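Monoglyceride lipase (Saccharomyces cerevisiae, PDB 4ZWN) hydrolyses monoacylglycerols to free fatty acids and glycerol, prefers monounsaturated substrates, and also takes part in the breakdown of fatty acid ethyl esters. Local coordinates at residues G71-I76 with D223-P228; Q77-D82 with K214-F219. The protein carries 2 engineered substitutions. All blocks are in the same frame, centred on the assembly; numbering follows the deposited sequence.

Contact 1: G71-I76 with D223-P228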
ATOM      1  N   GLY A  71       1.636   6.220  -7.734  1.00 31.11           N
ATOM      2  CA  GLY A  71       2.670   7.240  -7.740  1.00 32.47           C
ATOM      3  C   GLY A  71       3.862   6.940  -6.852  1.00 31.75           C
ATOM      4  O   GLY A  71       4.858   7.663  -6.878  1.00 36.67           O
ATOM      5  N   GLU A  72       3.763   5.874  -6.065  1.00 32.06           N
ATOM      6  CA  GLU A  72       4.830   5.503  -5.145  1.00 35.55           C
ATOM      7  C   GLU A  72       5.776   4.469  -5.754  1.00 32.15           C
ATOM      8  O   GLU A  72       5.540   3.969  -6.855  1.00 32.96           O
ATOM      9  CB  GLU A  72       4.243   4.967  -3.837  1.00 33.67           C
ATOM     10  CG  GLU A  72       3.518   6.013  -2.998  1.00 30.33           C
ATOM     11  CD  GLU A  72       3.089   5.470  -1.650  1.00 33.56           C
ATOM     12  OE1 GLU A  72       3.062   4.230  -1.493  1.00 32.90           O
ATOM     13  OE2 GLU A  72       2.787   6.280  -0.745  1.00 31.75           O
ATOM     14  N   TYR A  73       6.844   4.163  -5.024  1.00 27.22           N
ATOM     15  CA  TYR A  73       7.829   3.165  -5.438  1.00 34.53           C
ATOM     16  C   TYR A  73       8.686   2.787  -4.226  1.00 33.54           C
ATOM     17  O   TYR A  73       8.387   3.202  -3.107  1.00 34.34           O
ATOM     18  CB  TYR A  73       8.695   3.682  -6.600  1.00 32.29           C
ATOM     19  CG  TYR A  73       9.525   4.906  -6.274  1.00 34.53           C
ATOM     20  CD1 TYR A  73       8.926   6.144  -6.081  1.00 35.56           C
ATOM     21  CD2 TYR A  73      10.907   4.825  -6.172  1.00 31.59           C
ATOM     22  CE1 TYR A  73       9.674   7.261  -5.780  1.00 39.94           C
ATOM     23  CE2 TYR A  73      11.665   5.939  -5.875  1.00 36.74           C
ATOM     24  CZ  TYR A  73      11.042   7.155  -5.676  1.00 44.27           C
ATOM     25  OH  TYR A  73      11.789   8.274  -5.380  1.00 50.84           O
ATOM     26  N   THR A  74       9.738   2.003  -4.450  1.00 31.90           N
ATOM     27  CA  THR A  74      10.533   1.429  -3.358  1.00 30.53           C
ATOM     28  C   THR A  74      11.010   2.438  -2.307  1.00 35.74           C
ATOM     29  O   THR A  74      10.838   2.209  -1.112  1.00 35.86           O
ATOM     30  CB  THR A  74      11.774   0.697  -3.901  1.00 34.26           C
ATOM     31  OG1 THR A  74      12.563   1.605  -4.679  1.00 37.77           O
ATOM     32  CG2 THR A  74      11.362  -0.486  -4.764  1.00 30.48           C
ATOM     33  N   LYS A  75      11.599   3.545  -2.753  1.00 35.55           N
ATOM     34  CA  LYS A  75      12.177   4.538  -1.844  1.00 37.19           C
ATOM     35  C   LYS A  75      11.156   5.095  -0.852  1.00 36.61           C
ATOM     36  O   LYS A  75      11.501   5.423   0.285  1.00 36.17           O
ATOM     37  CB  LYS A  75      12.809   5.691  -2.638  1.00 39.77           C
ATOM     38  CG  LYS A  75      13.382   6.811  -1.772  1.00 43.45           C
ATOM     39  CD  LYS A  75      13.997   7.922  -2.611  1.00 56.60           C
ATOM     40  CE  LYS A  75      15.405   7.567  -3.062  1.00 56.47           C
ATOM     41  NZ  LYS A  75      16.330   7.446  -1.901  1.00 60.88           N
ATOM     42  N   ILE A  76       9.902   5.199  -1.284  1.00 32.97           N
ATOM     43  CA  ILE A  76       8.849   5.732  -0.427  1.00 38.10           C
ATOM     44  C   ILE A  76       8.651   4.844   0.802  1.00 37.93           C
ATOM     45  O   ILE A  76       8.345   5.329   1.891  1.00 31.65           O
ATOM     46  CB  ILE A  76       7.516   5.874  -1.194  1.00 36.62           C
ATOM     47  CG1 ILE A  76       7.718   6.719  -2.455  1.00 38.38           C
ATOM     48  CG2 ILE A  76       6.441   6.500  -0.313  1.00 33.89           C
ATOM     49  CD1 ILE A  76       8.198   8.132  -2.179  1.00 30.72           C
ATOM     50  N   ASP A 223      11.303  15.155  -6.402  1.00 49.58           N
ATOM     51  CA  ASP A 223      11.752  13.807  -6.728  1.00 54.66           C
ATOM     52  C   ASP A 223      11.430  13.449  -8.179  1.00 60.11           C
ATOM     53  O   ASP A 223      10.264  13.440  -8.576  1.00 60.00           O
ATOM     54  CB  ASP A 223      11.116  12.793  -5.774  1.00 45.81           C
ATOM     55  CG  ASP A 223      11.594  11.378  -6.023  1.00 51.61           C
ATOM     56  OD1 ASP A 223      12.758  11.202  -6.438  1.00 58.09           O
ATOM     57  OD2 ASP A 223      10.804  10.438  -5.801  1.00 58.72           O
ATOM     58  N   PRO A 224      12.471  13.158  -8.977  1.00 52.01           N
ATOM     59  CA  PRO A 224      12.324  12.789 -10.390  1.00 50.64           C
ATOM     60  C   PRO A 224      11.538  11.498 -10.591  1.00 53.25           C
ATOM     61  O   PRO A 224      10.937  11.308 -11.647  1.00 58.84           O
ATOM     62  CB  PRO A 224      13.772  12.613 -10.860  1.00 54.73           C
ATOM     63  CG  PRO A 224      14.585  13.418  -9.905  1.00 54.11           C
ATOM     64  CD  PRO A 224      13.887  13.284  -8.587  1.00 48.40           C
ATOM     65  N   MET A 225      11.551  10.622  -9.591  1.00 56.09           N
ATOM     66  CA  MET A 225      10.830   9.355  -9.669  1.00 56.99           C
ATOM     67  C   MET A 225       9.360   9.512  -9.288  1.00 52.50           C
ATOM     68  O   MET A 225       8.569   8.583  -9.444  1.00 55.91           O
ATOM     69  CB  MET A 225      11.488   8.308  -8.764  1.00 56.54           C
ATOM     70  CG  MET A 225      12.778   7.709  -9.305  1.00 55.15           C
ATOM     71  SD  MET A 225      12.492   6.538 -10.648  1.00 71.15           S
ATOM     72  CE  MET A 225      11.329   5.414  -9.879  1.00 44.52           C
ATOM     73  N   SER A 226       9.000  10.687  -8.783  1.00 55.21           N
ATOM     74  CA  SER A 226       7.626  10.953  -8.365  1.00 55.57           C
ATOM     75  C   SER A 226       6.900  11.846  -9.365  1.00 53.54           C
ATOM     76  O   SER A 226       5.695  11.712  -9.575  1.00 53.99           O
ATOM     77  CB  SER A 226       7.603  11.596  -6.978  1.00 49.13           C
ATOM     78  OG  SER A 226       8.169  10.735  -6.005  1.00 54.58           O
ATOM     79  N   VAL A 227       7.645  12.763  -9.974  1.00 53.78           N
ATOM     80  CA  VAL A 227       7.090  13.687 -10.953  1.00 55.58           C
ATOM     81  C   VAL A 227       7.804  13.496 -12.288  1.00 56.76           C
ATOM     82  O   VAL A 227       9.029  13.394 -12.322  1.00 64.28           O
ATOM     83  CB  VAL A 227       7.233  15.154 -10.487  1.00 65.98           C
ATOM     84  CG1 VAL A 227       6.253  16.059 -11.224  1.00 66.55           C
ATOM     85  CG2 VAL A 227       7.017  15.259  -8.984  1.00 53.76           C
ATOM     86  N   PRO A 228       7.044  13.427 -13.394  1.00 57.92           N
ATOM     87  CA  PRO A 228       5.580  13.456 -13.457  1.00 57.15           C
ATOM     88  C   PRO A 228       4.951  12.097 -13.169  1.00 54.52           C
ATOM     89  O   PRO A 228       5.620  11.069 -13.256  1.00 53.06           O
ATOM     90  CB  PRO A 228       5.304  13.889 -14.898  1.00 54.56           C
ATOM     91  CG  PRO A 228       6.459  13.353 -15.658  1.00 58.48           C
ATOM     92  CD  PRO A 228       7.649  13.445 -14.740  1.00 64.37           C
TER
HETATM   93  O   HOH W   1       5.959   7.437  -9.758  1.00 40.58           O

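Contact 2: Q77-D82 with K214-F219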
ATOM      1  N   GLN A  77       8.855   3.542   0.634  1.00 37.44           N
ATOM      2  CA  GLN A  77       8.672   2.615   1.743  1.00 34.66           C
ATOM      3  C   GLN A  77       9.968   2.337   2.506  1.00 36.60           C
ATOM      4  O   GLN A  77      10.001   1.458   3.367  1.00 35.64           O
ATOM      5  CB  GLN A  77       8.066   1.303   1.243  1.00 31.07           C
ATOM      6  CG  GLN A  77       6.564   1.212   1.455  1.00 28.04           C
ATOM      7  CD  GLN A  77       5.814   2.356   0.803  1.00 31.70           C
ATOM      8  OE1 GLN A  77       5.379   3.295   1.471  1.00 29.21           O
ATOM      9  NE2 GLN A  77       5.654   2.281  -0.513  1.00 27.99           N
ATOM     10  N   PHE A  78      11.024   3.091   2.201  1.00 30.68           N
ATOM     11  CA  PHE A  78      12.295   2.945   2.910  1.00 35.97           C
ATOM     12  C   PHE A  78      12.132   3.156   4.410  1.00 34.75           C
ATOM     13  O   PHE A  78      12.628   2.368   5.213  1.00 32.94           O
ATOM     14  CB  PHE A  78      13.342   3.929   2.379  1.00 37.64           C
ATOM     15  CG  PHE A  78      14.038   3.471   1.129  1.00 40.02           C
ATOM     16  CD1 PHE A  78      13.648   2.306   0.485  1.00 39.83           C
ATOM     17  CD2 PHE A  78      15.092   4.199   0.604  1.00 40.27           C
ATOM     18  CE1 PHE A  78      14.291   1.883  -0.668  1.00 34.69           C
ATOM     19  CE2 PHE A  78      15.739   3.781  -0.544  1.00 41.85           C
ATOM     20  CZ  PHE A  78      15.336   2.621  -1.179  1.00 38.48           C
ATOM     21  N   ARG A  79      11.440   4.231   4.771  1.00 35.15           N
ATOM     22  CA  ARG A  79      11.228   4.598   6.166  1.00 34.84           C
ATOM     23  C   ARG A  79      10.565   3.458   6.937  1.00 36.15           C
ATOM     24  O   ARG A  79      10.950   3.150   8.065  1.00 33.01           O
ATOM     25  CB  ARG A  79      10.380   5.870   6.240  1.00 39.13           C
ATOM     26  CG  ARG A  79      10.414   6.622   7.559  1.00 35.00           C
ATOM     27  CD  ARG A  79       9.529   7.863   7.455  1.00 44.02           C
ATOM     28  NE  ARG A  79       9.551   8.698   8.654  1.00 49.94           N
ATOM     29  CZ  ARG A  79       8.838   9.812   8.797  1.00 46.16           C
ATOM     30  NH1 ARG A  79       8.044  10.224   7.816  1.00 32.23           N
ATOM     31  NH2 ARG A  79       8.913  10.515   9.920  1.00 45.67           N
ATOM     32  N   LEU A  80       9.582   2.818   6.312  1.00 36.27           N
ATOM     33  CA  LEU A  80       8.856   1.724   6.951  1.00 35.35           C
ATOM     34  C   LEU A  80       9.709   0.463   7.065  1.00 34.45           C
ATOM     35  O   LEU A  80       9.782  -0.154   8.126  1.00 39.75           O
ATOM     36  CB  LEU A  80       7.576   1.415   6.178  1.00 32.03           C
ATOM     37  CG  LEU A  80       6.754   0.237   6.694  1.00 37.20           C
ATOM     38  CD1 LEU A  80       6.339   0.464   8.146  1.00 33.51           C
ATOM     39  CD2 LEU A  80       5.540   0.018   5.804  1.00 30.76           C
ATOM     40  N   MET A  81      10.348   0.087   5.962  1.00 30.19           N
ATOM     41  CA  MET A  81      11.177  -1.111   5.919  1.00 33.81           C
ATOM     42  C   MET A  81      12.381  -1.010   6.855  1.00 34.70           C
ATOM     43  O   MET A  81      12.809  -2.008   7.438  1.00 31.31           O
ATOM     44  CB  MET A  81      11.645  -1.378   4.488  1.00 34.98           C
ATOM     45  CG  MET A  81      10.512  -1.711   3.534  1.00 33.61           C
ATOM     46  SD  MET A  81      11.031  -2.211   1.881  1.00 28.91           S
ATOM     47  CE  MET A  81      11.609  -0.651   1.218  1.00 28.59           C
ATOM     48  N   ASP A  82      12.921   0.197   6.996  1.00 36.92           N
ATOM     49  CA  ASP A  82      14.053   0.427   7.886  1.00 33.47           C
ATOM     50  C   ASP A  82      13.666   0.159   9.339  1.00 35.29           C
ATOM     51  O   ASP A  82      14.380  -0.538  10.060  1.00 40.38           O
ATOM     52  CB  ASP A  82      14.579   1.856   7.730  1.00 34.59           C
ATOM     53  CG  ASP A  82      15.948   2.049   8.366  1.00 40.33           C
ATOM     54  OD1 ASP A  82      16.780   1.119   8.286  1.00 31.86           O
ATOM     55  OD2 ASP A  82      16.192   3.131   8.945  1.00 34.75           O
ATOM     56  N   LYS A 214       6.605  19.624   5.766  1.00 48.06           N
ATOM     57  CA  LYS A 214       7.074  20.341   4.585  1.00 51.52           C
ATOM     58  C   LYS A 214       8.424  19.823   4.108  1.00 45.07           C
ATOM     59  O   LYS A 214       8.814  20.045   2.964  1.00 48.72           O
ATOM     60  CB  LYS A 214       7.158  21.840   4.871  1.00 49.92           C
ATOM     61  CG  LYS A 214       5.929  22.390   5.570  1.00 63.97           C
ATOM     62  CD  LYS A 214       5.858  23.902   5.466  1.00 70.98           C
ATOM     63  CE  LYS A 214       4.639  24.331   4.664  1.00 80.33           C
ATOM     64  NZ  LYS A 214       4.595  25.805   4.455  1.00 78.59           N
ATOM     65  N   ALA A 215       9.134  19.130   4.992  1.00 46.27           N
ATOM     66  CA  ALA A 215      10.406  18.523   4.629  1.00 45.37           C
ATOM     67  C   ALA A 215      10.194  17.432   3.582  1.00 43.84           C
ATOM     68  O   ALA A 215      10.867  17.412   2.553  1.00 43.61           O
ATOM     69  CB  ALA A 215      11.097  17.959   5.860  1.00 55.53           C
ATOM     70  N   TYR A 216       9.250  16.530   3.847  1.00 44.92           N
ATOM     71  CA  TYR A 216       8.921  15.471   2.898  1.00 42.87           C
ATOM     72  C   TYR A 216       8.167  16.023   1.693  1.00 39.29           C
ATOM     73  O   TYR A 216       8.232  15.460   0.600  1.00 37.93           O
ATOM     74  CB  TYR A 216       8.092  14.375   3.566  1.00 42.17           C
ATOM     75  CG  TYR A 216       8.877  13.478   4.493  1.00 42.81           C
ATOM     76  CD1 TYR A 216       9.629  12.420   3.997  1.00 43.49           C
ATOM     77  CD2 TYR A 216       8.855  13.678   5.865  1.00 36.96           C
ATOM     78  CE1 TYR A 216      10.345  11.595   4.843  1.00 35.71           C
ATOM     79  CE2 TYR A 216       9.566  12.861   6.717  1.00 40.19           C
ATOM     80  CZ  TYR A 216      10.310  11.821   6.201  1.00 41.47           C
ATOM     81  OH  TYR A 216      11.021  11.005   7.049  1.00 51.52           O
ATOM     82  N   ARG A 217       7.439  17.115   1.902  1.00 41.13           N
ATOM     83  CA  ARG A 217       6.760  17.797   0.807  1.00 42.44           C
ATOM     84  C   ARG A 217       7.762  18.267  -0.244  1.00 46.67           C
ATOM     85  O   ARG A 217       7.571  18.051  -1.442  1.00 39.37           O
ATOM     86  CB  ARG A 217       5.959  18.988   1.330  1.00 45.76           C
ATOM     87  CG  ARG A 217       4.464  18.762   1.399  1.00 49.43           C
ATOM     88  CD  ARG A 217       3.749  20.040   1.808  1.00 48.18           C
ATOM     89  NE  ARG A 217       3.059  19.895   3.085  1.00 53.66           N
ATOM     90  CZ  ARG A 217       2.491  20.899   3.744  1.00 54.95           C
ATOM     91  NH1 ARG A 217       2.535  22.129   3.250  1.00 58.13           N
ATOM     92  NH2 ARG A 217       1.881  20.674   4.900  1.00 54.49           N
ATOM     93  N   ALA A 218       8.832  18.910   0.219  1.00 45.66           N
ATOM     94  CA  ALA A 218       9.860  19.439  -0.671  1.00 44.08           C
ATOM     95  C   ALA A 218      10.541  18.322  -1.449  1.00 46.98           C
ATOM     96  O   ALA A 218      10.802  18.455  -2.645  1.00 49.49           O
ATOM     97  CB  ALA A 218      10.882  20.235   0.121  1.00 43.24           C
ATOM     98  N   PHE A 219      10.828  17.220  -0.763  1.00 45.82           N
ATOM     99  CA  PHE A 219      11.433  16.056  -1.398  1.00 47.48           C
ATOM    100  C   PHE A 219      10.538  15.474  -2.487  1.00 49.88           C
ATOM    101  O   PHE A 219      10.991  15.214  -3.602  1.00 47.16           O
ATOM    102  CB  PHE A 219      11.742  14.979  -0.357  1.00 42.81           C
ATOM    103  CG  PHE A 219      11.821  13.591  -0.928  1.00 45.74           C
ATOM    104  CD1 PHE A 219      12.941  13.178  -1.631  1.00 42.03           C
ATOM    105  CD2 PHE A 219      10.773  12.695  -0.761  1.00 39.36           C
ATOM    106  CE1 PHE A 219      13.016  11.902  -2.158  1.00 50.22           C
ATOM    107  CE2 PHE A 219      10.843  11.419  -1.286  1.00 39.25           C
ATOM    108  CZ  PHE A 219      11.964  11.021  -1.985  1.00 46.65           C
TER

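Contact 1: G71-I76 with D223-P228
Tyr-73 and Met-225 mark the nearest approach of two backbones without regular pairing, their CA atoms 8.1 Å apart. In this alpha/beta hydrolase fold, 71-76 belongs to the loop that leads from central strand 62-67 into helix 78-86. The partner 223-228 follows helix 214-222, within the long insertion between strands 165-169 and 264-269 that is consistent with the cap of monoglyceride lipases. The Tyr-73 ring bridges them: a first torsion of 62° sets CG between the backbone N and the carbonyl carbon and sends the ring into the partner loop. Over one face lies Met-225 in a Met-aromatic contact. Bends at its second and third torsions fold the chain back, so that CE makes a CH-pi contact 4.1 Å from the Tyr-73 ring centroid, while SD stands farther above the same ring; nearer the hydroxyl end, Met-225 CB lies 3.3 Å from Tyr-73 CZ. At the edge, Tyr-73 OH donates to Asp-223 OD2, though the modelled 2.4 Å is very short and the exact length doubtful. Ring and carboxylate are turned only 26° apart. Asp-223 OD2 also receives Ser-226 OG at 2.7 Å, on its anti side and 24° out of the carboxylate plane. Two hydroxyls thus turn to one oxygen of the buried Asp-223, which probably helps to fix how its carboxylate is turned. Asp-223 O ties its own loop into a turn by accepting from both Ser-226 N and Val-227 N. Nearer Gly-71, one water donates to Gly-71 O at 3.1 Å and to Met-225 O at 2.9 Å, joining the two main chains.

Contact 2: Q77-D82 with K214-F219
Arg-79 and Tyr-216 reach from two helices, 78-86 and 214-222, whose segments stay 11.6 Å apart at the nearest CA atoms, those of this same pair. Helix 78-86 packs beside the central sheet of the alpha/beta hydrolase fold; helix 214-222 belongs to the insertion between strands 165-169 and 264-269. Gln-77 occupies the N-cap, its O taking Met-81 N at 3.0 Å, and the side chain of Phe-78 rests on Met-49 of strand 44-51. Arg-79 turns the other way, toward Tyr-216: CG is anti to the backbone N (chi1 -162°) and the chain runs extended to NE, which delivers the guanidinium to the end of the tyrosine. There Tyr-216 OH sits over the centre of the guanidinium face, 3.0 Å from Arg-79 CZ, and NH1 comes to 3.2 Å from Tyr-216 CZ. The two planes differ by 18°. Two of the arginine nitrogens have other partners: NH2 forms a salt bridge with Asp-310, and NH1 bonds Glu-308 O. With an alanine here, Asp-310 is likely to be left without its positive mate and the Tyr-216 hydroxyl without the flat group it rests on. Farther along, Leu-80 and Met-81 lean on Leu-66 of strand 62-67, and Asp-82 bonds Tyr-27 and Thr-31 near the N-terminus. Because the Tyr-216 hydroxyl lies above the guanidinium rather than in line with its N-H groups, neither NE nor NH1 meets it at a hydrogen-bonding angle; the contact is a face packing, probably helped by the attraction of the phenolic oxygen to the positive guanidinium carbon.

Contacts 1 and 2 have centres 11 Å apart and join the same two regions twice: 77-82 continues directly from 71-76, and 214-219 ends three residues short of 223-228, so contact 2 is nested inside the loop closed by contact 1. They also touch. Glu-72 OE1 lies 3.4 Å from Gln-77 NE2, and Lys-75 CD packs 3.8 Å from Phe-219 CZ. Tyr-25 completes this seam, making a cation-pi contact with Lys-75 and an edge-to-face one with Phe-219. The inferred triad of Ser-144, Asp-272 and His-302 lies apart: the side chain of Tyr-216 is about 11 Å from that of His-302.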